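Local atomic coordinates of MRNA TRANSPORT REGULATOR Mtr2 (Candida albicans, PDB entry 1Q42), a protein that affects the transport of mRNA from the nucleus to the cytoplasm and interacts with the export factor Mex67. Residues 166-171 with 186-191; 64-69 with 181-186; 124-129 with 161-166. All coordinates share one frame; numbering follows the deposited sequence.

Interaction 1: residues 166-171 with 186-191; sequences VDVNLV and MDYRFT
Val166 to Leu170 pair in strict antiparallel register with Phe190 to Met186, the two strand axes 4.8 Å apart, and four backbone hydrogen bonds join the hydrogen-bonded pairs Asp167-Arg189 and Asn169-Asp187. On the face carrying Val166, Val168, Leu170, Met186, Tyr188 and Phe190, the Tyr188 ring lies under Val166: CG1 of Val166, held anti to the backbone N (chi1 -176°), sits 3.8 Å from the ring centroid of Tyr188, while the other methyl, CG2, turns to the edge of the Phe190 ring, 3.8 Å from its CD1. Farther along, CD2 of Leu170 comes within 3.8 Å of Met186 CG, the two chains running side by side. This is the hairpin formed by the last two strands of the NTF2-like fold; helix 29-40 packs on Leu170, Met186 and Tyr188, Trp95 meets the Tyr188 ring edge-to-face, and the hydroxyl of the buried Tyr188 is hydrogen-bonded to His103. The other face is polar. Asn169 ND2 donates a straight bond of 3.2 Å to Asp187 OD2, meeting its anti side 31° out of the carboxylate plane, and the same oxygen makes a salt bridge with Arg189 NH1 (3.1 Å). A water bridges Asp167 OD1 and Thr191 OG1, and Ser124 OG is a further partner of that carboxylate oxygen.

Interaction 2: residues 64-69 with 181-186; sequences SNLKRS and EIINSM
The carbonyl oxygen of Asn65 is gripped by two successive amides: Ile182 N and Ile183 N each lie 3.0 Å from Asn65 O and reach it from opposite faces of the carbonyl plane. The bond from Ile183 is nearly straight (170° at the hydrogen), that from Ile182 more bent. Two residues on, Lys67 N returns a bond of 3.0 Å to Ile183 O, so that Leu66 and Ile183 stand side by side as a parallel bridge. Their side chains point to the same face, where CD2 of Leu66 touches Ile183 CG2 at 3.8 Å and also reaches the CB of Met186, the Leu66 and Met186 chains crossing at about a right angle. Ile183 sends CG1 beside its backbone N (chi1 -59°), which carries CD1 over to the CB of Asn65. Here the chain enters strand 183-192 of the NTF2-like fold, and the short parallel pairing joins it to the segment that leads into strand 70-74; just beyond, a classic beta bulge sets Asn184 and Ser185 opposite the single residue Val171 of the adjoining strand. Phe91 of helix 87-96 and Phe36 of helix 29-40 cover this apolar patch. Away from it the contact is polar. Lys67, extended beyond CG, passes that atom 3.3 Å from Ile183 O and its CE close to the carbonyl oxygen of Glu181, and its ammonium forms a salt bridge with Asp173. The aliphatic part of Glu181 lies against the backbone of Leu66, with CG 3.4 Å from Leu66 O. Its carboxylate makes a long salt bridge with Arg68, OE1 to NE 3.9 Å, the two planes 39° apart. Lys88 binds both Leu66 O and the Glu181 carboxylate, while Arg68 pairs with Asp86.

Interaction 3: residues 124-129 with 161-166; sequences SAKVRF and GSWFGV
The indole of Trp163 is sandwiched between two long cationic side chains that leave the strand two residues apart, with Val127 between them, and clasp its two faces. On one face the Arg128 guanidinium lies flat, its plane only 6° from that of the ring and the centres 4.1 Å apart, while its CD sits over the six-membered ring 3.5 Å from the centroid of Trp163. Over the opposite face Lys126 stretches its methylenes, with CG 3.7 Å from the same centroid, and its ammonium ends off-centre above the five-membered ring as a cation-pi contact. Both chains leave the backbone with CG between N and the carbonyl carbon and then run extended along the indole. A water ties the arginine end to the backbone, accepting from Arg128 NH1 and donating to Gly161 O. The clasp sits where the antiparallel pairing of strands 118-129 and 164-173, in the mixed sheet of the NTF2-like fold, gives way to the loop before Phe164; paired backbone bonds join Ala125-Val166 and Val127-Phe164, and a second water links Phe129 N to Ser162 O. On the sheet's other face Phe129 turns its edge to the face of Phe164, centroids 5.1 Å apart and planes at 77°, in a T-shaped pair; the Phe190 ring also meets Phe164, obliquely. Beside it Val127 CG1 touches Phe164 CB at 3.6 Å and presses tightly on Val166 CG2 (3.3 Å).

Overall arrangement
Three pairings of one sheet, with interaction 1 in the middle, show how its chemistry varies with place. Interactions 1 and 3 share Val166 and strand 164-173, and a Thr191-Gly165 backbone bond ties them. Interaction 2 meets interaction 1 at Met186 and through the bonds of Val171 to Asn184 and Ser185, but its centre lies about 23 Å from that of interaction 3. All are partly buried; interaction 3 lies farther out, its centre about 13 Å from the chain's against about 10 Å. Interactions 1 and 3 back an apolar face with a polar one, a carboxylate-centred network or cations stacked on an indole; interaction 2 has an apolar patch with charged side chains at its margin.

Interaction 1: residues 166-171 with 186-191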
ATOM      1  N   VAL A 166      -5.328  -1.463 -11.064  1.00 17.60           N
ATOM      2  CA  VAL A 166      -4.065  -1.003 -10.502  1.00 18.37           C
ATOM      3  C   VAL A 166      -2.888  -1.862 -11.000  1.00 17.76           C
ATOM      4  O   VAL A 166      -2.999  -3.078 -11.099  1.00 19.23           O
ATOM      5  CB  VAL A 166      -4.063  -1.074  -8.955  1.00 19.27           C
ATOM      6  CG1 VAL A 166      -2.748  -0.476  -8.409  1.00 22.77           C
ATOM      7  CG2 VAL A 166      -5.217  -0.321  -8.389  1.00 21.81           C
ATOM      8  N   ASP A 167      -1.774  -1.210 -11.323  1.00 17.11           N
ATOM      9  CA  ASP A 167      -0.507  -1.898 -11.602  1.00 17.27           C
ATOM     10  C   ASP A 167       0.506  -1.377 -10.609  1.00 17.11           C
ATOM     11  O   ASP A 167       0.564  -0.170 -10.351  1.00 16.30           O
ATOM     12  CB  ASP A 167      -0.019  -1.577 -13.024  1.00 18.01           C
ATOM     13  CG  ASP A 167      -0.399  -2.636 -14.044  1.00 22.99           C
ATOM     14  OD1 ASP A 167      -1.215  -3.537 -13.742  1.00 24.53           O
ATOM     15  OD2 ASP A 167       0.038  -2.596 -15.230  1.00 27.98           O
ATOM     16  N   VAL A 168       1.306  -2.275 -10.049  1.00 16.26           N
ATOM     17  CA  VAL A 168       2.286  -1.878  -9.065  1.00 16.94           C
ATOM     18  C   VAL A 168       3.617  -2.531  -9.430  1.00 17.39           C
ATOM     19  O   VAL A 168       3.656  -3.712  -9.770  1.00 17.76           O
ATOM     20  CB  VAL A 168       1.876  -2.330  -7.645  1.00 17.00           C
ATOM     21  CG1 VAL A 168       2.937  -1.943  -6.641  1.00 16.96           C
ATOM     22  CG2 VAL A 168       0.553  -1.745  -7.250  1.00 18.22           C
ATOM     23  N   ASN A 169       4.687  -1.744  -9.371  1.00 17.21           N
ATOM     24  CA  ASN A 169       6.040  -2.235  -9.521  1.00 17.83           C
ATOM     25  C   ASN A 169       6.800  -1.976  -8.218  1.00 17.32           C
ATOM     26  O   ASN A 169       6.840  -0.867  -7.741  1.00 16.57           O
ATOM     27  CB  ASN A 169       6.752  -1.526 -10.681  1.00 18.51           C
ATOM     28  CG  ASN A 169       6.184  -1.897 -12.029  1.00 21.82           C
ATOM     29  OD1 ASN A 169       6.144  -3.066 -12.395  1.00 23.91           O
ATOM     30  ND2 ASN A 169       5.740  -0.902 -12.773  1.00 25.43           N
ATOM     31  N   LEU A 170       7.372  -3.024  -7.640  1.00 17.66           N
ATOM     32  CA  LEU A 170       8.152  -2.919  -6.409  1.00 17.98           C
ATOM     33  C   LEU A 170       9.583  -3.399  -6.671  1.00 18.86           C
ATOM     34  O   LEU A 170       9.793  -4.320  -7.463  1.00 19.86           O
ATOM     35  CB  LEU A 170       7.546  -3.834  -5.335  1.00 18.05           C
ATOM     36  CG  LEU A 170       6.107  -3.625  -4.852  1.00 17.70           C
ATOM     37  CD1 LEU A 170       5.790  -4.641  -3.713  1.00 18.58           C
ATOM     38  CD2 LEU A 170       5.816  -2.225  -4.426  1.00 18.39           C
ATOM     39  N   VAL A 171      10.556  -2.779  -6.028  1.00 19.34           N
ATOM     40  CA  VAL A 171      11.887  -3.349  -5.900  1.00 19.85           C
ATOM     41  C   VAL A 171      12.071  -3.596  -4.397  1.00 20.81           C
ATOM     42  O   VAL A 171      11.984  -2.663  -3.600  1.00 20.28           O
ATOM     43  CB  VAL A 171      12.971  -2.426  -6.455  1.00 20.46           C
ATOM     44  CG1 VAL A 171      14.332  -3.109  -6.362  1.00 21.53           C
ATOM     45  CG2 VAL A 171      12.661  -2.042  -7.906  1.00 19.83           C
ATOM     46  N   MET A 186       8.446   1.819  -4.852  1.00 18.75           N
ATOM     47  CA  MET A 186       7.054   1.484  -5.167  1.00 18.78           C
ATOM     48  C   MET A 186       6.542   2.456  -6.220  1.00 18.01           C
ATOM     49  O   MET A 186       6.650   3.677  -6.071  1.00 18.11           O
ATOM     50  CB  MET A 186       6.145   1.543  -3.935  1.00 19.55           C
ATOM     51  CG  MET A 186       4.647   1.341  -4.259  1.00 21.06           C
ATOM     52  SD  MET A 186       3.629   1.345  -2.801  1.00 26.01           S
ATOM     53  CE  MET A 186       3.630   3.054  -2.377  1.00 25.41           C
ATOM     54  N   ASP A 187       6.008   1.892  -7.299  1.00 17.73           N
ATOM     55  CA  ASP A 187       5.342   2.628  -8.351  1.00 17.78           C
ATOM     56  C   ASP A 187       3.905   2.081  -8.363  1.00 17.07           C
ATOM     57  O   ASP A 187       3.692   0.952  -8.765  1.00 17.51           O
ATOM     58  CB  ASP A 187       6.094   2.391  -9.673  1.00 18.72           C
ATOM     59  CG  ASP A 187       5.295   2.741 -10.906  1.00 22.48           C
ATOM     60  OD1 ASP A 187       4.444   3.651 -10.877  1.00 27.35           O
ATOM     61  OD2 ASP A 187       5.469   2.141 -11.983  1.00 27.76           O
ATOM     62  N   TYR A 188       2.961   2.882  -7.884  1.00 16.33           N
ATOM     63  CA  TYR A 188       1.546   2.515  -7.792  1.00 16.23           C
ATOM     64  C   TYR A 188       0.775   3.381  -8.784  1.00 16.40           C
ATOM     65  O   TYR A 188       0.891   4.605  -8.753  1.00 15.68           O
ATOM     66  CB  TYR A 188       1.066   2.770  -6.359  1.00 16.92           C
ATOM     67  CG  TYR A 188      -0.348   2.332  -6.044  1.00 15.55           C
ATOM     68  CD1 TYR A 188      -0.601   1.155  -5.346  1.00 15.41           C
ATOM     69  CD2 TYR A 188      -1.436   3.128  -6.384  1.00 16.36           C
ATOM     70  CE1 TYR A 188      -1.898   0.767  -5.047  1.00 17.01           C
ATOM     71  CE2 TYR A 188      -2.730   2.738  -6.099  1.00 17.36           C
ATOM     72  CZ  TYR A 188      -2.954   1.561  -5.418  1.00 17.08           C
ATOM     73  OH  TYR A 188      -4.255   1.162  -5.134  1.00 17.37           O
ATOM     74  N   ARG A 189       0.002   2.755  -9.664  1.00 16.86           N
ATOM     75  CA  ARG A 189      -0.637   3.469 -10.770  1.00 18.81           C
ATOM     76  C   ARG A 189      -2.044   2.926 -11.031  1.00 17.92           C
ATOM     77  O   ARG A 189      -2.189   1.746 -11.193  1.00 17.03           O
ATOM     78  CB  ARG A 189       0.218   3.285 -12.026  1.00 20.33           C
ATOM     79  CG  ARG A 189      -0.098   4.167 -13.184  1.00 26.30           C
ATOM     80  CD  ARG A 189       0.927   4.072 -14.291  1.00 30.82           C
ATOM     81  NE  ARG A 189       2.001   5.042 -14.080  1.00 36.44           N
ATOM     82  CZ  ARG A 189       3.312   4.776 -14.018  1.00 39.34           C
ATOM     83  NH1 ARG A 189       3.814   3.544 -14.176  1.00 41.02           N
ATOM     84  NH2 ARG A 189       4.142   5.782 -13.798  1.00 39.38           N
ATOM     85  N   PHE A 190      -3.063   3.770 -11.082  1.00 17.27           N
ATOM     86  CA  PHE A 190      -4.358   3.333 -11.599  1.00 18.47           C
ATOM     87  C   PHE A 190      -4.229   3.150 -13.113  1.00 18.85           C
ATOM     88  O   PHE A 190      -3.767   4.054 -13.831  1.00 19.62           O
ATOM     89  CB  PHE A 190      -5.483   4.351 -11.297  1.00 18.86           C
ATOM     90  CG  PHE A 190      -5.846   4.475  -9.836  1.00 20.86           C
ATOM     91  CD1 PHE A 190      -5.902   3.372  -9.003  1.00 20.01           C
ATOM     92  CD2 PHE A 190      -6.203   5.713  -9.313  1.00 24.57           C
ATOM     93  CE1 PHE A 190      -6.228   3.502  -7.666  1.00 22.30           C
ATOM     94  CE2 PHE A 190      -6.557   5.846  -7.975  1.00 24.95           C
ATOM     95  CZ  PHE A 190      -6.567   4.737  -7.154  1.00 24.20           C
ATOM     96  N   THR A 191      -4.618   1.973 -13.592  1.00 18.82           N
ATOM     97  CA  THR A 191      -4.673   1.689 -15.029  1.00 19.26           C
ATOM     98  C   THR A 191      -6.086   1.756 -15.591  1.00 19.25           C
ATOM     99  O   THR A 191      -6.265   1.784 -16.821  1.00 18.15           O
ATOM    100  CB  THR A 191      -4.109   0.306 -15.293  1.00 19.44           C
ATOM    101  OG1 THR A 191      -4.820  -0.658 -14.490  1.00 18.59           O
ATOM    102  CG2 THR A 191      -2.671   0.219 -14.848  1.00 21.23           C
TER
HETATM  103  O   HOH W   1      -3.888  -3.246 -14.185  1.00 21.22           O

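Interaction 2: residues 64-69 with 181-186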
ATOM      1  N   SER A  64       3.356  -0.499   5.596  1.00 22.19           N
ATOM      2  CA  SER A  64       4.423  -0.535   6.598  1.00 23.04           C
ATOM      3  C   SER A  64       5.714  -1.193   6.108  1.00 23.04           C
ATOM      4  O   SER A  64       6.790  -0.953   6.686  1.00 22.82           O
ATOM      5  CB  SER A  64       3.954  -1.245   7.866  1.00 24.22           C
ATOM      6  OG  SER A  64       3.583  -2.568   7.574  1.00 26.07           O
ATOM      7  N   ASN A  65       5.631  -2.009   5.058  1.00 22.23           N
ATOM      8  CA  ASN A  65       6.840  -2.642   4.517  1.00 22.96           C
ATOM      9  C   ASN A  65       7.730  -1.700   3.697  1.00 22.24           C
ATOM     10  O   ASN A  65       8.834  -2.075   3.292  1.00 21.60           O
ATOM     11  CB  ASN A  65       6.486  -3.876   3.696  1.00 23.66           C
ATOM     12  CG  ASN A  65       5.864  -4.987   4.535  1.00 27.20           C
ATOM     13  OD1 ASN A  65       4.720  -5.361   4.312  1.00 30.25           O
ATOM     14  ND2 ASN A  65       6.619  -5.511   5.506  1.00 31.47           N
ATOM     15  N   LEU A  66       7.262  -0.477   3.458  1.00 21.12           N
ATOM     16  CA  LEU A  66       8.072   0.524   2.781  1.00 21.29           C
ATOM     17  C   LEU A  66       9.250   0.922   3.644  1.00 22.42           C
ATOM     18  O   LEU A  66       9.123   1.033   4.854  1.00 22.66           O
ATOM     19  CB  LEU A  66       7.243   1.763   2.472  1.00 20.50           C
ATOM     20  CG  LEU A  66       6.169   1.621   1.404  1.00 20.80           C
ATOM     21  CD1 LEU A  66       5.204   2.813   1.491  1.00 20.54           C
ATOM     22  CD2 LEU A  66       6.798   1.538   0.014  1.00 20.56           C
ATOM     23  N   LYS A  67      10.401   1.126   3.012  1.00 23.57           N
ATOM     24  CA  LYS A  67      11.539   1.747   3.676  1.00 24.76           C
ATOM     25  C   LYS A  67      11.292   3.246   3.834  1.00 25.95           C
ATOM     26  O   LYS A  67      10.659   3.879   2.993  1.00 25.31           O
ATOM     27  CB  LYS A  67      12.828   1.504   2.875  1.00 24.81           C
ATOM     28  CG  LYS A  67      13.295   0.073   2.927  1.00 24.12           C
ATOM     29  CD  LYS A  67      14.692  -0.094   2.337  1.00 25.14           C
ATOM     30  CE  LYS A  67      15.077  -1.554   2.277  1.00 25.29           C
ATOM     31  NZ  LYS A  67      16.508  -1.764   1.954  1.00 24.33           N
ATOM     32  N   ARG A  68      11.808   3.814   4.923  1.00 27.86           N
ATOM     33  CA  ARG A  68      11.710   5.243   5.165  1.00 29.43           C
ATOM     34  C   ARG A  68      12.162   6.064   3.946  1.00 29.18           C
ATOM     35  O   ARG A  68      11.502   7.040   3.582  1.00 29.87           O
ATOM     36  CB  ARG A  68      12.513   5.619   6.432  1.00 31.04           C
ATOM     37  CG  ARG A  68      12.035   6.873   7.101  1.00 34.98           C
ATOM     38  CD  ARG A  68      11.595   6.754   8.572  1.00 38.83           C
ATOM     39  NE  ARG A  68      10.426   5.886   8.797  1.00 41.35           N
ATOM     40  CZ  ARG A  68       9.134   6.190   8.544  1.00 42.29           C
ATOM     41  NH1 ARG A  68       8.766   7.351   8.007  1.00 40.67           N
ATOM     42  NH2 ARG A  68       8.195   5.298   8.830  1.00 41.99           N
ATOM     43  N   SER A  69      13.233   5.623   3.286  1.00 29.22           N
ATOM     44  CA  SER A  69      13.815   6.335   2.140  1.00 29.45           C
ATOM     45  C   SER A  69      13.516   5.676   0.785  1.00 27.60           C
ATOM     46  O   SER A  69      14.283   5.819  -0.181  1.00 28.68           O
ATOM     47  CB  SER A  69      15.325   6.445   2.315  1.00 30.40           C
ATOM     48  OG  SER A  69      15.961   5.191   2.160  1.00 33.02           O
ATOM     49  N   GLU A 181      10.987  -3.137   7.143  1.00 36.77           N
ATOM     50  CA  GLU A 181      11.151  -2.194   6.039  1.00 34.17           C
ATOM     51  C   GLU A 181      12.068  -2.789   4.953  1.00 32.05           C
ATOM     52  O   GLU A 181      13.301  -2.745   5.058  1.00 31.49           O
ATOM     53  CB  GLU A 181      11.666  -0.851   6.572  1.00 34.54           C
ATOM     54  CG  GLU A 181      10.704  -0.224   7.587  1.00 35.94           C
ATOM     55  CD  GLU A 181      11.125   1.154   8.073  1.00 38.41           C
ATOM     56  OE1 GLU A 181      10.272   2.077   8.096  1.00 39.85           O
ATOM     57  OE2 GLU A 181      12.302   1.317   8.451  1.00 39.35           O
ATOM     58  N   ILE A 182      11.439  -3.332   3.909  1.00 28.81           N
ATOM     59  CA  ILE A 182      12.135  -4.045   2.843  1.00 26.88           C
ATOM     60  C   ILE A 182      11.897  -3.508   1.426  1.00 24.57           C
ATOM     61  O   ILE A 182      12.666  -3.816   0.516  1.00 24.04           O
ATOM     62  CB  ILE A 182      11.786  -5.551   2.886  1.00 27.42           C
ATOM     63  CG1 ILE A 182      10.276  -5.774   2.816  1.00 27.57           C
ATOM     64  CG2 ILE A 182      12.386  -6.199   4.141  1.00 28.18           C
ATOM     65  CD1 ILE A 182       9.890  -7.192   2.608  1.00 28.83           C
ATOM     66  N   ILE A 183      10.856  -2.709   1.228  1.00 21.94           N
ATOM     67  CA  ILE A 183      10.565  -2.178  -0.110  1.00 21.10           C
ATOM     68  C   ILE A 183      11.409  -0.932  -0.390  1.00 20.65           C
ATOM     69  O   ILE A 183      11.284   0.072   0.312  1.00 20.72           O
ATOM     70  CB  ILE A 183       9.062  -1.867  -0.267  1.00 19.45           C
ATOM     71  CG1 ILE A 183       8.225  -3.139  -0.042  1.00 20.00           C
ATOM     72  CG2 ILE A 183       8.798  -1.286  -1.667  1.00 20.10           C
ATOM     73  CD1 ILE A 183       6.716  -2.923   0.058  1.00 20.56           C
ATOM     74  N   ASN A 184      12.287  -1.024  -1.398  1.00 20.66           N
ATOM     75  CA  ASN A 184      13.159   0.067  -1.841  1.00 20.85           C
ATOM     76  C   ASN A 184      12.501   1.055  -2.777  1.00 19.74           C
ATOM     77  O   ASN A 184      12.871   2.219  -2.818  1.00 18.84           O
ATOM     78  CB  ASN A 184      14.400  -0.493  -2.548  1.00 21.65           C
ATOM     79  CG  ASN A 184      15.144  -1.491  -1.681  1.00 23.60           C
ATOM     80  OD1 ASN A 184      15.082  -2.709  -1.910  1.00 26.90           O
ATOM     81  ND2 ASN A 184      15.789  -0.990  -0.648  1.00 23.14           N
ATOM     82  N   SER A 185      11.541   0.582  -3.553  1.00 19.50           N
ATOM     83  CA  SER A 185      10.795   1.457  -4.451  1.00 19.71           C
ATOM     84  C   SER A 185       9.406   0.908  -4.718  1.00 19.18           C
ATOM     85  O   SER A 185       9.218  -0.302  -4.763  1.00 18.29           O
ATOM     86  CB  SER A 185      11.552   1.695  -5.765  1.00 21.06           C
ATOM     87  OG  SER A 185      11.639   0.542  -6.567  1.00 24.10           O
ATOM     88  N   MET A 186       8.446   1.819  -4.852  1.00 18.75           N
ATOM     89  CA  MET A 186       7.054   1.484  -5.167  1.00 18.78           C
ATOM     90  C   MET A 186       6.542   2.456  -6.220  1.00 18.01           C
ATOM     91  O   MET A 186       6.650   3.677  -6.071  1.00 18.11           O
ATOM     92  CB  MET A 186       6.145   1.543  -3.935  1.00 19.55           C
ATOM     93  CG  MET A 186       4.647   1.341  -4.259  1.00 21.06           C
ATOM     94  SD  MET A 186       3.629   1.345  -2.801  1.00 26.01           S
ATOM     95  CE  MET A 186       3.630   3.054  -2.377  1.00 25.41           C
TER

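Interaction 3: residues 124-129 with 161-166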
ATOM      1  N   SER A 124      -0.602  -6.890 -10.771  1.00 17.92           N
ATOM      2  CA  SER A 124      -1.834  -6.225 -11.150  1.00 18.17           C
ATOM      3  C   SER A 124      -2.888  -6.620 -10.118  1.00 17.76           C
ATOM      4  O   SER A 124      -2.816  -7.695  -9.548  1.00 17.43           O
ATOM      5  CB  SER A 124      -2.239  -6.667 -12.552  1.00 18.92           C
ATOM      6  OG  SER A 124      -1.209  -6.323 -13.487  1.00 21.59           O
ATOM      7  N   ALA A 125      -3.818  -5.721  -9.848  1.00 17.21           N
ATOM      8  CA  ALA A 125      -4.936  -5.985  -8.939  1.00 17.48           C
ATOM      9  C   ALA A 125      -6.132  -5.188  -9.405  1.00 17.61           C
ATOM     10  O   ALA A 125      -6.012  -4.326 -10.302  1.00 17.35           O
ATOM     11  CB  ALA A 125      -4.576  -5.594  -7.501  1.00 17.13           C
ATOM     12  N   LYS A 126      -7.285  -5.500  -8.829  1.00 17.57           N
ATOM     13  CA  LYS A 126      -8.422  -4.581  -8.843  1.00 17.99           C
ATOM     14  C   LYS A 126      -8.644  -4.049  -7.443  1.00 17.51           C
ATOM     15  O   LYS A 126      -8.370  -4.728  -6.464  1.00 18.10           O
ATOM     16  CB  LYS A 126      -9.693  -5.191  -9.395  1.00 19.60           C
ATOM     17  CG  LYS A 126     -10.104  -6.526  -8.875  1.00 23.04           C
ATOM     18  CD  LYS A 126     -11.072  -7.193  -9.872  1.00 26.02           C
ATOM     19  CE  LYS A 126     -11.547  -8.525  -9.337  1.00 29.12           C
ATOM     20  NZ  LYS A 126     -12.752  -9.023 -10.039  1.00 28.30           N
ATOM     21  N   VAL A 127      -9.082  -2.806  -7.362  1.00 16.96           N
ATOM     22  CA  VAL A 127      -9.326  -2.162  -6.077  1.00 16.32           C
ATOM     23  C   VAL A 127     -10.627  -1.398  -6.140  1.00 17.31           C
ATOM     24  O   VAL A 127     -10.956  -0.808  -7.158  1.00 17.18           O
ATOM     25  CB  VAL A 127      -8.139  -1.248  -5.639  1.00 15.83           C
ATOM     26  CG1 VAL A 127      -7.967  -0.045  -6.544  1.00 17.18           C
ATOM     27  CG2 VAL A 127      -8.310  -0.745  -4.209  1.00 14.89           C
ATOM     28  N   ARG A 128     -11.374  -1.423  -5.043  1.00 18.25           N
ATOM     29  CA  ARG A 128     -12.534  -0.572  -4.904  1.00 18.81           C
ATOM     30  C   ARG A 128     -12.514   0.138  -3.565  1.00 20.01           C
ATOM     31  O   ARG A 128     -11.737  -0.217  -2.664  1.00 19.80           O
ATOM     32  CB  ARG A 128     -13.828  -1.348  -5.093  1.00 19.02           C
ATOM     33  CG  ARG A 128     -13.976  -2.598  -4.295  1.00 19.33           C
ATOM     34  CD  ARG A 128     -15.107  -3.445  -4.861  1.00 20.35           C
ATOM     35  NE  ARG A 128     -15.359  -4.630  -4.063  1.00 23.22           N
ATOM     36  CZ  ARG A 128     -16.258  -5.559  -4.377  1.00 26.69           C
ATOM     37  NH1 ARG A 128     -16.983  -5.457  -5.488  1.00 27.68           N
ATOM     38  NH2 ARG A 128     -16.410  -6.615  -3.589  1.00 27.97           N
ATOM     39  N   PHE A 129     -13.363   1.152  -3.457  1.00 20.54           N
ATOM     40  CA  PHE A 129     -13.346   2.059  -2.310  1.00 21.91           C
ATOM     41  C   PHE A 129     -14.717   2.263  -1.714  1.00 23.44           C
ATOM     42  O   PHE A 129     -15.739   2.197  -2.406  1.00 24.44           O
ATOM     43  CB  PHE A 129     -12.774   3.428  -2.704  1.00 21.36           C
ATOM     44  CG  PHE A 129     -11.369   3.374  -3.196  1.00 20.69           C
ATOM     45  CD1 PHE A 129     -10.305   3.567  -2.313  1.00 20.46           C
ATOM     46  CD2 PHE A 129     -11.095   3.172  -4.550  1.00 20.39           C
ATOM     47  CE1 PHE A 129      -9.010   3.519  -2.774  1.00 19.59           C
ATOM     48  CE2 PHE A 129      -9.804   3.124  -5.009  1.00 19.76           C
ATOM     49  CZ  PHE A 129      -8.753   3.308  -4.113  1.00 19.76           C
ATOM     50  N   GLY A 161     -17.632   0.599  -4.066  1.00 25.14           N
ATOM     51  CA  GLY A 161     -17.909   1.150  -5.381  1.00 24.84           C
ATOM     52  C   GLY A 161     -17.400   0.271  -6.520  1.00 24.47           C
ATOM     53  O   GLY A 161     -17.131  -0.932  -6.352  1.00 24.13           O
ATOM     54  N   SER A 162     -17.265   0.890  -7.688  1.00 23.86           N
ATOM     55  CA  SER A 162     -16.807   0.215  -8.902  1.00 23.11           C
ATOM     56  C   SER A 162     -15.312  -0.117  -8.844  1.00 21.62           C
ATOM     57  O   SER A 162     -14.529   0.583  -8.185  1.00 20.57           O
ATOM     58  CB  SER A 162     -17.080   1.097 -10.121  1.00 23.92           C
ATOM     59  OG  SER A 162     -18.482   1.348 -10.267  1.00 25.99           O
ATOM     60  N   TRP A 163     -14.933  -1.182  -9.546  1.00 21.22           N
ATOM     61  CA  TRP A 163     -13.535  -1.599  -9.652  1.00 19.56           C
ATOM     62  C   TRP A 163     -12.670  -0.613 -10.450  1.00 18.89           C
ATOM     63  O   TRP A 163     -13.048  -0.167 -11.563  1.00 18.18           O
ATOM     64  CB  TRP A 163     -13.416  -2.975 -10.305  1.00 20.09           C
ATOM     65  CG  TRP A 163     -13.926  -4.171  -9.490  1.00 20.08           C
ATOM     66  CD1 TRP A 163     -14.947  -5.014  -9.835  1.00 23.61           C
ATOM     67  CD2 TRP A 163     -13.404  -4.669  -8.249  1.00 20.19           C
ATOM     68  NE1 TRP A 163     -15.097  -5.990  -8.879  1.00 22.84           N
ATOM     69  CE2 TRP A 163     -14.165  -5.797  -7.894  1.00 22.13           C
ATOM     70  CE3 TRP A 163     -12.386  -4.256  -7.377  1.00 19.96           C
ATOM     71  CZ2 TRP A 163     -13.933  -6.528  -6.717  1.00 22.45           C
ATOM     72  CZ3 TRP A 163     -12.152  -5.003  -6.210  1.00 20.16           C
ATOM     73  CH2 TRP A 163     -12.931  -6.111  -5.894  1.00 22.40           C
ATOM     74  N   PHE A 164     -11.524  -0.289  -9.846  1.00 17.58           N
ATOM     75  CA  PHE A 164     -10.411   0.376 -10.482  1.00 17.30           C
ATOM     76  C   PHE A 164      -9.419  -0.722 -10.853  1.00 17.01           C
ATOM     77  O   PHE A 164      -9.333  -1.724 -10.172  1.00 16.50           O
ATOM     78  CB  PHE A 164      -9.640   1.273  -9.508  1.00 16.80           C
ATOM     79  CG  PHE A 164     -10.348   2.533  -9.098  1.00 18.86           C
ATOM     80  CD1 PHE A 164      -9.748   3.750  -9.320  1.00 18.28           C
ATOM     81  CD2 PHE A 164     -11.553   2.500  -8.424  1.00 18.99           C
ATOM     82  CE1 PHE A 164     -10.356   4.933  -8.903  1.00 20.17           C
ATOM     83  CE2 PHE A 164     -12.173   3.671  -8.017  1.00 21.57           C
ATOM     84  CZ  PHE A 164     -11.563   4.890  -8.253  1.00 20.66           C
ATOM     85  N   GLY A 165      -8.628  -0.481 -11.889  1.00 15.80           N
ATOM     86  CA  GLY A 165      -7.467  -1.293 -12.170  1.00 16.03           C
ATOM     87  C   GLY A 165      -6.236  -0.640 -11.587  1.00 16.27           C
ATOM     88  O   GLY A 165      -6.107   0.573 -11.621  1.00 15.13           O
ATOM     89  N   VAL A 166      -5.328  -1.463 -11.064  1.00 17.60           N
ATOM     90  CA  VAL A 166      -4.065  -1.003 -10.502  1.00 18.37           C
ATOM     91  C   VAL A 166      -2.888  -1.862 -11.000  1.00 17.76           C
ATOM     92  O   VAL A 166      -2.999  -3.078 -11.099  1.00 19.23           O
ATOM     93  CB  VAL A 166      -4.063  -1.074  -8.955  1.00 19.27           C
ATOM     94  CG1 VAL A 166      -2.748  -0.476  -8.409  1.00 22.77           C
ATOM     95  CG2 VAL A 166      -5.217  -0.321  -8.389  1.00 21.81           C
TER
HETATM   96  O   HOH W   2     -16.814  -3.355  -7.707  1.00 23.97           O
HETATM   97  O   HOH W   3     -14.672   2.037  -5.848  1.00 20.34           O